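PDB 3TWO: mannitol dehydrogenase from Helicobacter pylori, which probably catalyses the zinc-dependent, NADP(H)-linked interconversion of cinnamyl alcohols and the corresponding aldehydes. Local coordinates for residues S44-A49 / N329-K334; K111-Y116 / D120-N125; I163-P168 / V193-A198. All blocks are in the same frame, centred on the assembly; numbering follows the deposited sequence.

Contact 1: residues S44-A49 / N329-K334. With NDP (NADPH dihydro-nicotinamide-adenine-dinucleotide phosphate), chain F.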
loop_
_atom_site.group_PDB
_atom_site.type_symbol
_atom_site.label_atom_id
_atom_site.label_comp_id
_atom_site.label_asym_id
_atom_site.label_seq_id
_atom_site.Cartn_x
_atom_site.Cartn_y
_atom_site.Cartn_z
ATOM N N SER B 44 -9.208 20.748 -2.290
ATOM C CA SER B 44 -9.123 20.706 -0.809
ATOM C C SER B 44 -9.874 21.860 -0.185
ATOM O O SER B 44 -10.438 21.721 0.943
ATOM C CB SER B 44 -7.646 20.787 -0.335
ATOM O OG SER B 44 -6.930 19.687 -0.873
ATOM N N ASP B 45 -9.885 23.014 -0.872
ATOM C CA ASP B 45 -10.622 24.169 -0.354
ATOM C C ASP B 45 -12.132 23.815 -0.178
ATOM O O ASP B 45 -12.804 24.201 0.804
ATOM C CB ASP B 45 -10.477 25.372 -1.290
ATOM C CG ASP B 45 -9.020 25.881 -1.399
ATOM O OD1 ASP B 45 -8.108 25.499 -0.632
ATOM O OD2 ASP B 45 -8.777 26.713 -2.278
ATOM N N ILE B 46 -12.643 23.101 -1.174
ATOM C CA ILE B 46 -14.050 22.775 -1.252
ATOM C C ILE B 46 -14.381 21.674 -0.231
ATOM O O ILE B 46 -15.406 21.790 0.480
ATOM C CB ILE B 46 -14.406 22.220 -2.649
ATOM C CG1 ILE B 46 -14.054 23.232 -3.738
ATOM C CG2 ILE B 46 -15.905 21.846 -2.695
ATOM C CD1 ILE B 46 -14.184 22.655 -5.174
ATOM N N HIS B 47 -13.549 20.613 -0.192
ATOM C CA HIS B 47 -13.705 19.539 0.789
ATOM C C HIS B 47 -13.743 20.165 2.214
ATOM O O HIS B 47 -14.598 19.767 3.061
ATOM C CB HIS B 47 -12.541 18.539 0.732
ATOM C CG HIS B 47 -12.448 17.714 -0.537
ATOM N ND1 HIS B 47 -13.501 16.962 -1.029
ATOM C CD2 HIS B 47 -11.395 17.464 -1.373
ATOM C CE1 HIS B 47 -13.122 16.314 -2.131
ATOM N NE2 HIS B 47 -11.836 16.562 -2.328
ATOM N N SER B 48 -12.880 21.168 2.470
ATOM C CA SER B 48 -12.838 21.740 3.827
ATOM C C SER B 48 -14.039 22.623 4.044
ATOM O O SER B 48 -14.762 22.460 5.068
ATOM C CB SER B 48 -11.562 22.536 4.128
ATOM O OG SER B 48 -10.415 21.836 3.672
ATOM N N ALA B 49 -14.295 23.504 3.076
ATOM C CA ALA B 49 -15.434 24.458 3.159
ATOM C C ALA B 49 -16.744 23.749 3.442
ATOM O O ALA B 49 -17.615 24.274 4.189
ATOM C CB ALA B 49 -15.563 25.279 1.879
ATOM N N ASN B 329 -18.648 24.573 -10.457
ATOM C CA ASN B 329 -18.071 23.998 -11.673
ATOM C C ASN B 329 -17.190 22.836 -11.338
ATOM O O ASN B 329 -17.259 21.798 -11.988
ATOM C CB ASN B 329 -17.295 25.061 -12.400
ATOM C CG ASN B 329 -18.204 25.978 -13.178
ATOM O OD1 ASN B 329 -19.379 25.690 -13.320
ATOM N ND2 ASN B 329 -17.653 27.052 -13.740
ATOM N N LEU B 330 -16.423 22.989 -10.255
ATOM C CA LEU B 330 -15.494 21.960 -9.804
ATOM C C LEU B 330 -16.190 20.724 -9.253
ATOM O O LEU B 330 -15.600 19.647 -9.180
ATOM C CB LEU B 330 -14.508 22.551 -8.767
ATOM C CG LEU B 330 -13.341 23.383 -9.364
ATOM C CD1 LEU B 330 -12.728 24.318 -8.291
ATOM C CD2 LEU B 330 -12.214 22.460 -10.102
ATOM N N THR B 331 -17.439 20.873 -8.827
ATOM C CA THR B 331 -18.171 19.720 -8.252
ATOM C C THR B 331 -19.249 19.215 -9.212
ATOM O O THR B 331 -19.991 18.314 -8.862
ATOM C CB THR B 331 -18.811 20.086 -6.895
ATOM O OG1 THR B 331 -19.514 21.339 -7.008
ATOM C CG2 THR B 331 -17.757 20.222 -5.883
ATOM N N HIS B 332 -19.369 19.813 -10.405
ATOM C CA HIS B 332 -20.383 19.340 -11.330
ATOM C C HIS B 332 -19.818 19.068 -12.703
ATOM O O HIS B 332 -20.515 19.203 -13.689
ATOM C CB HIS B 332 -21.559 20.286 -11.389
ATOM C CG HIS B 332 -22.306 20.355 -10.093
ATOM N ND1 HIS B 332 -21.803 21.013 -8.985
ATOM C CD2 HIS B 332 -23.510 19.842 -9.718
ATOM C CE1 HIS B 332 -22.658 20.891 -7.979
ATOM N NE2 HIS B 332 -23.713 20.214 -8.403
ATOM N N GLY B 333 -18.543 18.692 -12.751
ATOM C CA GLY B 333 -17.911 18.311 -13.987
ATOM C C GLY B 333 -17.827 19.399 -15.012
ATOM O O GLY B 333 -17.819 19.077 -16.176
ATOM N N LYS B 334 -17.724 20.669 -14.590
ATOM C CA LYS B 334 -17.689 21.764 -15.559
ATOM C C LYS B 334 -16.358 22.514 -15.570
ATOM O O LYS B 334 -16.249 23.464 -16.280
ATOM C CB LYS B 334 -18.882 22.786 -15.364
ATOM C CG LYS B 334 -20.316 22.175 -15.581
ATOM C CD LYS B 334 -21.358 23.037 -14.834
ATOM C CE LYS B 334 -22.763 22.364 -14.675
ATOM N NZ LYS B 334 -23.791 23.417 -14.254
HETATM P PA NDP F . -10.007 19.315 -9.158
HETATM O O1A NDP F . -11.446 19.022 -9.255
HETATM O O2A NDP F . -9.154 20.130 -10.202
HETATM O O5B NDP F . -9.672 18.030 -10.106
HETATM C C5B NDP F . -10.311 16.663 -9.881
HETATM C C4B NDP F . -10.349 15.943 -11.224
HETATM O O4B NDP F . -10.699 14.497 -11.175
HETATM C C3B NDP F . -11.385 16.641 -12.133
HETATM O O3B NDP F . -10.751 16.845 -13.453
HETATM C C2B NDP F . -12.524 15.590 -12.215
HETATM O O2B NDP F . -13.133 15.753 -13.510
HETATM C C1B NDP F . -11.737 14.258 -12.216
HETATM N N9A NDP F . -12.481 13.133 -11.603
HETATM C C8A NDP F . -13.388 13.245 -10.606
HETATM N N7A NDP F . -13.777 12.017 -10.304
HETATM C C5A NDP F . -13.137 11.150 -11.084
HETATM C C6A NDP F . -13.156 9.772 -11.197
HETATM N N6A NDP F . -13.957 8.960 -10.426
HETATM N N1A NDP F . -12.368 9.243 -12.126
HETATM C C2A NDP F . -11.566 9.951 -12.892
HETATM N N3A NDP F . -11.515 11.258 -12.796
HETATM C C4A NDP F . -12.311 11.869 -11.902
HETATM O O3 NDP F . -9.205 18.656 -7.969
HETATM P PN NDP F . -7.775 18.984 -7.543
HETATM O O1N NDP F . -6.780 18.558 -8.553
HETATM O O2N NDP F . -7.563 20.396 -6.936
HETATM O O5D NDP F . -7.646 18.049 -6.284
HETATM C C5D NDP F . -8.015 16.596 -6.453
HETATM C C4D NDP F . -8.050 15.868 -5.044
HETATM O O4D NDP F . -6.695 16.018 -4.581
HETATM C C3D NDP F . -8.973 16.504 -3.968
HETATM O O3D NDP F . -9.594 15.432 -3.207
HETATM C C2D NDP F . -7.959 17.339 -3.152
HETATM O O2D NDP F . -8.389 17.474 -1.842
HETATM C C1D NDP F . -6.740 16.388 -3.177
HETATM N N1N NDP F . -5.444 17.027 -2.766
HETATM C C2N NDP F . -4.572 16.283 -1.940
HETATM C C3N NDP F . -3.362 16.818 -1.530
HETATM C C7N NDP F . -2.409 15.950 -0.711
HETATM O O7N NDP F . -2.495 14.712 -0.740
HETATM N N7N NDP F . -1.363 16.598 -0.209
HETATM C C4N NDP F . -3.022 18.138 -1.911
HETATM C C5N NDP F . -3.871 18.887 -2.776
HETATM C C6N NDP F . -5.074 18.355 -3.193
HETATM P P2B NDP F . -14.678 15.707 -13.745
HETATM O O1X NDP F . -14.979 17.047 -14.641
HETATM O O2X NDP F . -15.059 14.414 -14.323
HETATM O O3X NDP F . -15.382 15.963 -12.342
#
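Ile46 meets Leu330 and Thr331 through aliphatic carbon alone. Its CD1 comes up against Leu330 CB at 3.6 Å and also touches Leu330 CD1, while its other branch, CG2, lies 4.0 Å from Thr331 CG2. The extended outer torsion of Ile46 (chi2 171°) carries CD1 across to the helix 323-331. Thr331 gives this contact only its methyl; its hydroxyl is bonded to Tyr327 O, one turn back.

NADPH lies against both segments. Ser44 OG is hydrogen-bonded to O2D of the cofactor at 2.8 Å, and His47 NE2 to O3D at 2.7 Å, so the two hydroxyls of the nicotinamide ribose are held by residues one helical turn apart. From the other segment, Leu330 CD2 packs 3.6 Å from the diphosphate oxygen O1A, and Gly333 CA comes close to the 2'-phosphate.

Behind this shell, Glu52 OE1 bonds His47 ND1 and so fixes the ring rotation. Ser44 O takes both Ser48 N and, at 2.7 Å, Ser48 OG, from opposite faces of its plane. The arrangement forms part of the wall of the NADP(H) cleft, as in medium-chain, zinc-dependent alcohol dehydrogenases.

Contact 2: residues K111-Y116 / D120-N125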
loop_
_atom_site.group_PDB
_atom_site.type_symbol
_atom_site.label_atom_id
_atom_site.label_comp_id
_atom_site.label_asym_id
_atom_site.label_seq_id
_atom_site.Cartn_x
_atom_site.Cartn_y
_atom_site.Cartn_z
ATOM N N LYS B 111 2.266 19.402 15.247
ATOM C CA LYS B 111 1.810 20.754 15.535
ATOM C C LYS B 111 1.893 21.656 14.312
ATOM O O LYS B 111 1.967 22.896 14.423
ATOM C CB LYS B 111 2.595 21.339 16.707
ATOM C CG LYS B 111 2.499 20.520 18.027
ATOM C CD LYS B 111 3.255 21.328 19.095
ATOM C CE LYS B 111 2.869 20.950 20.534
ATOM N NZ LYS B 111 3.095 19.479 20.853
ATOM N N VAL B 112 1.866 21.016 13.135
ATOM C CA VAL B 112 1.764 21.724 11.876
ATOM C C VAL B 112 0.535 22.666 11.934
ATOM O O VAL B 112 -0.511 22.305 12.456
ATOM C CB VAL B 112 1.685 20.736 10.628
ATOM C CG1 VAL B 112 0.449 19.726 10.763
ATOM C CG2 VAL B 112 1.637 21.523 9.339
ATOM N N VAL B 113 0.690 23.889 11.445
ATOM C CA VAL B 113 -0.453 24.786 11.310
ATOM C C VAL B 113 -0.773 24.926 9.832
ATOM O O VAL B 113 -0.019 25.596 9.086
ATOM C CB VAL B 113 -0.133 26.162 11.930
ATOM C CG1 VAL B 113 -1.280 27.175 11.658
ATOM C CG2 VAL B 113 0.177 25.982 13.458
ATOM N N PHE B 114 -1.841 24.251 9.389
ATOM C CA PHE B 114 -2.283 24.392 8.030
ATOM C C PHE B 114 -2.850 25.798 7.840
ATOM O O PHE B 114 -3.344 26.430 8.784
ATOM C CB PHE B 114 -3.336 23.345 7.675
ATOM C CG PHE B 114 -2.798 21.954 7.713
ATOM C CD1 PHE B 114 -3.207 21.048 8.727
ATOM C CD2 PHE B 114 -1.839 21.528 6.751
ATOM C CE1 PHE B 114 -2.695 19.713 8.762
ATOM C CE2 PHE B 114 -1.319 20.205 6.787
ATOM C CZ PHE B 114 -1.753 19.296 7.793
ATOM N N THR B 115 -2.782 26.264 6.602
ATOM C CA THR B 115 -3.071 27.659 6.253
ATOM C C THR B 115 -4.511 28.092 6.586
ATOM O O THR B 115 -4.753 29.282 6.885
ATOM C CB THR B 115 -2.685 27.874 4.751
ATOM O OG1 THR B 115 -1.319 27.426 4.611
ATOM C CG2 THR B 115 -2.798 29.372 4.303
ATOM N N TYR B 116 -5.436 27.129 6.572
ATOM C CA TYR B 116 -6.832 27.385 6.963
ATOM C C TYR B 116 -7.489 26.140 7.560
ATOM O O TYR B 116 -6.928 25.047 7.493
ATOM C CB TYR B 116 -7.655 27.910 5.779
ATOM C CG TYR B 116 -7.740 26.888 4.671
ATOM C CD1 TYR B 116 -8.701 25.866 4.702
ATOM C CD2 TYR B 116 -6.835 26.907 3.602
ATOM C CE1 TYR B 116 -8.760 24.907 3.685
ATOM C CE2 TYR B 116 -6.891 25.939 2.580
ATOM C CZ TYR B 116 -7.846 24.961 2.628
ATOM O OH TYR B 116 -7.907 24.036 1.605
ATOM N N ASP B 120 -4.185 27.739 15.274
ATOM C CA ASP B 120 -2.781 28.123 15.219
ATOM C C ASP B 120 -2.215 28.057 16.641
ATOM O O ASP B 120 -2.236 29.062 17.347
ATOM C CB ASP B 120 -2.655 29.575 14.699
ATOM C CG ASP B 120 -1.180 30.043 14.568
ATOM O OD1 ASP B 120 -0.236 29.318 14.988
ATOM O OD2 ASP B 120 -0.945 31.135 14.024
ATOM N N SER B 121 -1.672 26.908 17.034
ATOM C CA SER B 121 -1.094 26.715 18.394
ATOM C C SER B 121 0.061 27.656 18.693
ATOM O O SER B 121 0.446 27.797 19.826
ATOM C CB SER B 121 -0.650 25.270 18.630
ATOM O OG SER B 121 0.507 24.943 17.843
ATOM N N PHE B 122 0.605 28.315 17.667
ATOM C CA PHE B 122 1.655 29.312 17.893
ATOM C C PHE B 122 1.091 30.679 18.243
ATOM O O PHE B 122 1.826 31.522 18.688
ATOM C CB PHE B 122 2.604 29.361 16.689
ATOM C CG PHE B 122 3.307 28.072 16.492
ATOM C CD1 PHE B 122 2.726 27.074 15.739
ATOM C CD2 PHE B 122 4.494 27.790 17.201
ATOM C CE1 PHE B 122 3.341 25.830 15.598
ATOM C CE2 PHE B 122 5.131 26.536 17.043
ATOM C CZ PHE B 122 4.543 25.561 16.250
ATOM N N HIS B 123 -0.206 30.887 18.015
ATOM C CA HIS B 123 -0.889 32.136 18.365
ATOM C C HIS B 123 -2.176 31.867 19.087
ATOM O O HIS B 123 -3.254 32.059 18.525
ATOM C CB HIS B 123 -1.108 33.004 17.123
ATOM C CG HIS B 123 0.173 33.340 16.442
ATOM N ND1 HIS B 123 0.660 32.614 15.369
ATOM C CD2 HIS B 123 1.123 34.271 16.743
ATOM C CE1 HIS B 123 1.835 33.113 15.009
ATOM N NE2 HIS B 123 2.130 34.127 15.820
ATOM N N ASP B 124 -2.028 31.362 20.310
ATOM C CA ASP B 124 -3.128 31.084 21.222
ATOM C C ASP B 124 -4.308 30.319 20.648
ATOM O O ASP B 124 -5.430 30.568 21.020
ATOM C CB ASP B 124 -3.607 32.388 21.812
ATOM C CG ASP B 124 -2.474 33.162 22.426
ATOM O OD1 ASP B 124 -2.197 34.277 21.925
ATOM O OD2 ASP B 124 -1.824 32.607 23.347
ATOM N N ASN B 125 -4.030 29.408 19.728
ATOM C CA ASN B 125 -5.030 28.559 19.106
ATOM C C ASN B 125 -6.133 29.289 18.381
ATOM O O ASN B 125 -7.229 28.738 18.271
ATOM C CB ASN B 125 -5.605 27.534 20.086
ATOM C CG ASN B 125 -4.701 26.374 20.255
ATOM O OD1 ASN B 125 -4.160 25.847 19.283
ATOM N ND2 ASN B 125 -4.479 25.974 21.497
#
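Asp120, which packs against Val113, has a backbone O gripped by two amides: His123 N at 2.8 Å and, more weakly, Asn125 N at 3.0 Å. The first of these closes a type I beta turn from Asp120 to His123. The carboxylate reinforces it. Its OD1 accepts from Phe122 N at 3.0 Å, making an Asx turn, and its OD2 takes His123 ND1 at 2.6 Å. Both donors approach from well above the carboxylate plane, whereas the imidazole has OD2 nearly in its own ring plane. The swing that sets CG anti to the backbone N of Asp120 (chi1 -178°) folds the acid back over its own turn.

Across the contact Val113 carries most of the meeting, with carbon against carbon and carbon against oxygen. Val113 CG2 sits at the edge of the Phe122 ring, 3.6 Å from CD1 and in the ring plane, and lies 3.7 Å from Asp120 OD1. The other methyl, CG1, rests near Asp120 CA. Beyond CD1 on the same edge, Phe122 CE1 points at the carbonyl oxygen of Lys111, 3.4 Å away. Outside the pair, Val113 is bonded through its backbone to strand 91-93, and His25 stacks on His123.

The turn is held by bonds to its own aspartate, whose carboxylate, probably ionised, takes two hydrogen bonds, from Phe122 N and His123 ND1; between the two segments there is contact but no hydrogen bond.

Contact 3: residues I163-P168 / V193-A198. With NDP (NADPH dihydro-nicotinamide-adenine-dinucleotide phosphate), chain F.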
loop_
_atom_site.group_PDB
_atom_site.type_symbol
_atom_site.label_atom_id
_atom_site.label_comp_id
_atom_site.label_asym_id
_atom_site.label_seq_id
_atom_site.Cartn_x
_atom_site.Cartn_y
_atom_site.Cartn_z
ATOM N N ILE B 163 3.739 21.110 -5.875
ATOM C CA ILE B 163 4.467 20.204 -4.961
ATOM C C ILE B 163 3.791 18.821 -4.760
ATOM O O ILE B 163 4.467 17.821 -4.676
ATOM C CB ILE B 163 4.773 20.816 -3.578
ATOM C CG1 ILE B 163 5.658 19.818 -2.799
ATOM C CG2 ILE B 163 3.415 21.146 -2.744
ATOM C CD1 ILE B 163 7.018 19.555 -3.425
ATOM N N THR B 164 2.462 18.789 -4.664
ATOM C CA THR B 164 1.778 17.573 -4.290
ATOM C C THR B 164 1.984 16.487 -5.351
ATOM O O THR B 164 1.948 15.272 -5.032
ATOM C CB THR B 164 0.271 17.790 -4.042
ATOM O OG1 THR B 164 0.096 18.706 -2.935
ATOM C CG2 THR B 164 -0.424 16.446 -3.682
ATOM N N THR B 165 2.247 16.911 -6.589
ATOM C CA THR B 165 2.363 15.947 -7.641
ATOM C C THR B 165 3.821 15.777 -7.984
ATOM O O THR B 165 4.225 14.660 -8.298
ATOM C CB THR B 165 1.625 16.412 -8.889
ATOM O OG1 THR B 165 2.094 17.714 -9.206
ATOM C CG2 THR B 165 0.088 16.495 -8.604
ATOM N N TYR B 166 4.607 16.865 -7.914
ATOM C CA TYR B 166 6.039 16.768 -8.097
ATOM C C TYR B 166 6.655 15.704 -7.109
ATOM O O TYR B 166 7.501 14.861 -7.488
ATOM C CB TYR B 166 6.655 18.135 -7.815
ATOM C CG TYR B 166 8.172 18.221 -7.955
ATOM C CD1 TYR B 166 8.790 18.368 -9.216
ATOM C CD2 TYR B 166 8.995 18.208 -6.814
ATOM C CE1 TYR B 166 10.209 18.508 -9.320
ATOM C CE2 TYR B 166 10.395 18.321 -6.915
ATOM C CZ TYR B 166 10.979 18.489 -8.160
ATOM O OH TYR B 166 12.339 18.562 -8.228
ATOM N N SER B 167 6.198 15.761 -5.854
ATOM C CA SER B 167 6.872 15.004 -4.799
ATOM C C SER B 167 6.865 13.469 -5.070
ATOM O O SER B 167 7.875 12.852 -4.986
ATOM C CB SER B 167 6.316 15.362 -3.390
ATOM O OG SER B 167 7.036 14.649 -2.336
ATOM N N PRO B 168 5.709 12.859 -5.352
ATOM C CA PRO B 168 5.718 11.381 -5.456
ATOM C C PRO B 168 6.350 10.948 -6.769
ATOM O O PRO B 168 6.889 9.843 -6.863
ATOM C CB PRO B 168 4.232 11.013 -5.455
ATOM C CG PRO B 168 3.512 12.323 -5.710
ATOM C CD PRO B 168 4.363 13.387 -5.164
ATOM N N VAL B 193 0.695 15.308 -15.050
ATOM C CA VAL B 193 0.955 15.137 -16.481
ATOM C C VAL B 193 2.182 15.935 -16.996
ATOM O O VAL B 193 3.065 15.376 -17.631
ATOM C CB VAL B 193 -0.304 15.442 -17.340
ATOM C CG1 VAL B 193 0.112 15.549 -18.873
ATOM C CG2 VAL B 193 -1.353 14.348 -17.185
ATOM N N LYS B 194 2.239 17.238 -16.707
ATOM C CA LYS B 194 3.345 18.054 -17.158
ATOM C C LYS B 194 4.688 17.616 -16.599
ATOM O O LYS B 194 5.655 17.514 -17.347
ATOM C CB LYS B 194 3.112 19.536 -16.866
ATOM C CG LYS B 194 1.951 20.093 -17.705
ATOM C CD LYS B 194 1.267 21.260 -16.986
ATOM C CE LYS B 194 0.427 22.096 -17.926
ATOM N NZ LYS B 194 1.247 23.194 -18.461
ATOM N N TYR B 195 4.745 17.359 -15.299
ATOM C CA TYR B 195 5.991 16.927 -14.694
ATOM C C TYR B 195 6.398 15.581 -15.288
ATOM O O TYR B 195 7.541 15.411 -15.646
ATOM C CB TYR B 195 5.880 16.819 -13.136
ATOM C CG TYR B 195 5.779 18.175 -12.440
ATOM C CD1 TYR B 195 4.827 18.408 -11.414
ATOM C CD2 TYR B 195 6.639 19.213 -12.789
ATOM C CE1 TYR B 195 4.712 19.643 -10.803
ATOM C CE2 TYR B 195 6.576 20.435 -12.161
ATOM C CZ TYR B 195 5.595 20.654 -11.176
ATOM O OH TYR B 195 5.535 21.913 -10.599
ATOM N N ALA B 196 5.478 14.617 -15.355
ATOM C CA ALA B 196 5.883 13.261 -15.867
ATOM C C ALA B 196 6.368 13.319 -17.283
ATOM O O ALA B 196 7.365 12.702 -17.596
ATOM C CB ALA B 196 4.777 12.215 -15.708
ATOM N N VAL B 197 5.709 14.110 -18.129
ATOM C CA VAL B 197 6.201 14.299 -19.492
ATOM C C VAL B 197 7.592 14.970 -19.484
ATOM O O VAL B 197 8.489 14.500 -20.176
ATOM C CB VAL B 197 5.270 15.187 -20.366
ATOM C CG1 VAL B 197 5.933 15.471 -21.823
ATOM C CG2 VAL B 197 3.929 14.568 -20.508
ATOM N N ALA B 198 7.782 16.043 -18.714
ATOM C CA ALA B 198 9.102 16.697 -18.631
ATOM C C ALA B 198 10.175 15.723 -18.093
ATOM O O ALA B 198 11.345 15.888 -18.380
ATOM C CB ALA B 198 9.016 17.920 -17.722
HETATM P PA NDP F . -10.007 19.315 -9.158
HETATM O O1A NDP F . -11.446 19.022 -9.255
HETATM O O2A NDP F . -9.154 20.130 -10.202
HETATM O O5B NDP F . -9.672 18.030 -10.106
HETATM C C5B NDP F . -10.311 16.663 -9.881
HETATM C C4B NDP F . -10.349 15.943 -11.224
HETATM O O4B NDP F . -10.699 14.497 -11.175
HETATM C C3B NDP F . -11.385 16.641 -12.133
HETATM O O3B NDP F . -10.751 16.845 -13.453
HETATM C C2B NDP F . -12.524 15.590 -12.215
HETATM O O2B NDP F . -13.133 15.753 -13.510
HETATM C C1B NDP F . -11.737 14.258 -12.216
HETATM N N9A NDP F . -12.481 13.133 -11.603
HETATM C C8A NDP F . -13.388 13.245 -10.606
HETATM N N7A NDP F . -13.777 12.017 -10.304
HETATM C C5A NDP F . -13.137 11.150 -11.084
HETATM C C6A NDP F . -13.156 9.772 -11.197
HETATM N N6A NDP F . -13.957 8.960 -10.426
HETATM N N1A NDP F . -12.368 9.243 -12.126
HETATM C C2A NDP F . -11.566 9.951 -12.892
HETATM N N3A NDP F . -11.515 11.258 -12.796
HETATM C C4A NDP F . -12.311 11.869 -11.902
HETATM O O3 NDP F . -9.205 18.656 -7.969
HETATM P PN NDP F . -7.775 18.984 -7.543
HETATM O O1N NDP F . -6.780 18.558 -8.553
HETATM O O2N NDP F . -7.563 20.396 -6.936
HETATM O O5D NDP F . -7.646 18.049 -6.284
HETATM C C5D NDP F . -8.015 16.596 -6.453
HETATM C C4D NDP F . -8.050 15.868 -5.044
HETATM O O4D NDP F . -6.695 16.018 -4.581
HETATM C C3D NDP F . -8.973 16.504 -3.968
HETATM O O3D NDP F . -9.594 15.432 -3.207
HETATM C C2D NDP F . -7.959 17.339 -3.152
HETATM O O2D NDP F . -8.389 17.474 -1.842
HETATM C C1D NDP F . -6.740 16.388 -3.177
HETATM N N1N NDP F . -5.444 17.027 -2.766
HETATM C C2N NDP F . -4.572 16.283 -1.940
HETATM C C3N NDP F . -3.362 16.818 -1.530
HETATM C C7N NDP F . -2.409 15.950 -0.711
HETATM O O7N NDP F . -2.495 14.712 -0.740
HETATM N N7N NDP F . -1.363 16.598 -0.209
HETATM C C4N NDP F . -3.022 18.138 -1.911
HETATM C C5N NDP F . -3.871 18.887 -2.776
HETATM C C6N NDP F . -5.074 18.355 -3.193
HETATM P P2B NDP F . -14.678 15.707 -13.745
HETATM O O1X NDP F . -14.979 17.047 -14.641
HETATM O O2X NDP F . -15.059 14.414 -14.323
HETATM O O3X NDP F . -15.382 15.963 -12.342
#
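This is a buried aromatic contact between helix 158-171 and helix 187-198, centred on a T-shaped pair in which Tyr166 turns its edge to the face of Tyr195. The ring centroids are 5.5 Å apart and the planes stand at 72°. Tyr166 CD1 sits over the middle of the Tyr195 ring, 4.1 Å above its plane. On the same side chain, CB makes an off-centre CH-pi contact, 4.3 Å from the Tyr195 centroid. With CG anti to the backbone N (chi1 180°), the ring of Tyr166 carries its CD1 edge over the Tyr195 face.

Thr165 comes in differently, at the edge of the Tyr195 ring and in its plane, with OG1 3.6 Å from CD1. That hydroxyl is not spent on the tyrosine: its polar partners are Ala161 O and Gly162 O, a turn back in its own helix. Both phenol oxygens are tied down by helix 296-308, Tyr166 OH to Glu301 OE1 and Tyr195 OH to Ser306 OG, and Met302 of that helix touches both side chains.

On the far side of helix 158-171, Thr164 OG1 lies 3.3 Å from C4N of the nicotinamide, the carbon that carries the transferred hydride. Helix 187-198 follows the glycine-rich turn of a Rossmann fold, so the tyrosine pair joins the first helix of that fold to the helix that borders the nicotinamide.

In the fold
From the N terminus the chain first passes 44-49, on helix 43-49, whose partner 329-334 comes only near the C terminus, so contact 1 closes a loop of almost the whole protein. Both other contacts fall within that loop, one after the other. Contact 2 closes a very short one, in the region that follows the four-cysteine zinc site. Contact 3 closes next, joining helix 158-171 to the first Rossmann helix, on the opposite side of the chain's centre from contact 2. Tyr116 links contacts 1 and 2 through a weak hydrogen bond to Asp45. Contacts 1 and 3 do not touch, but both reach the same NADPH.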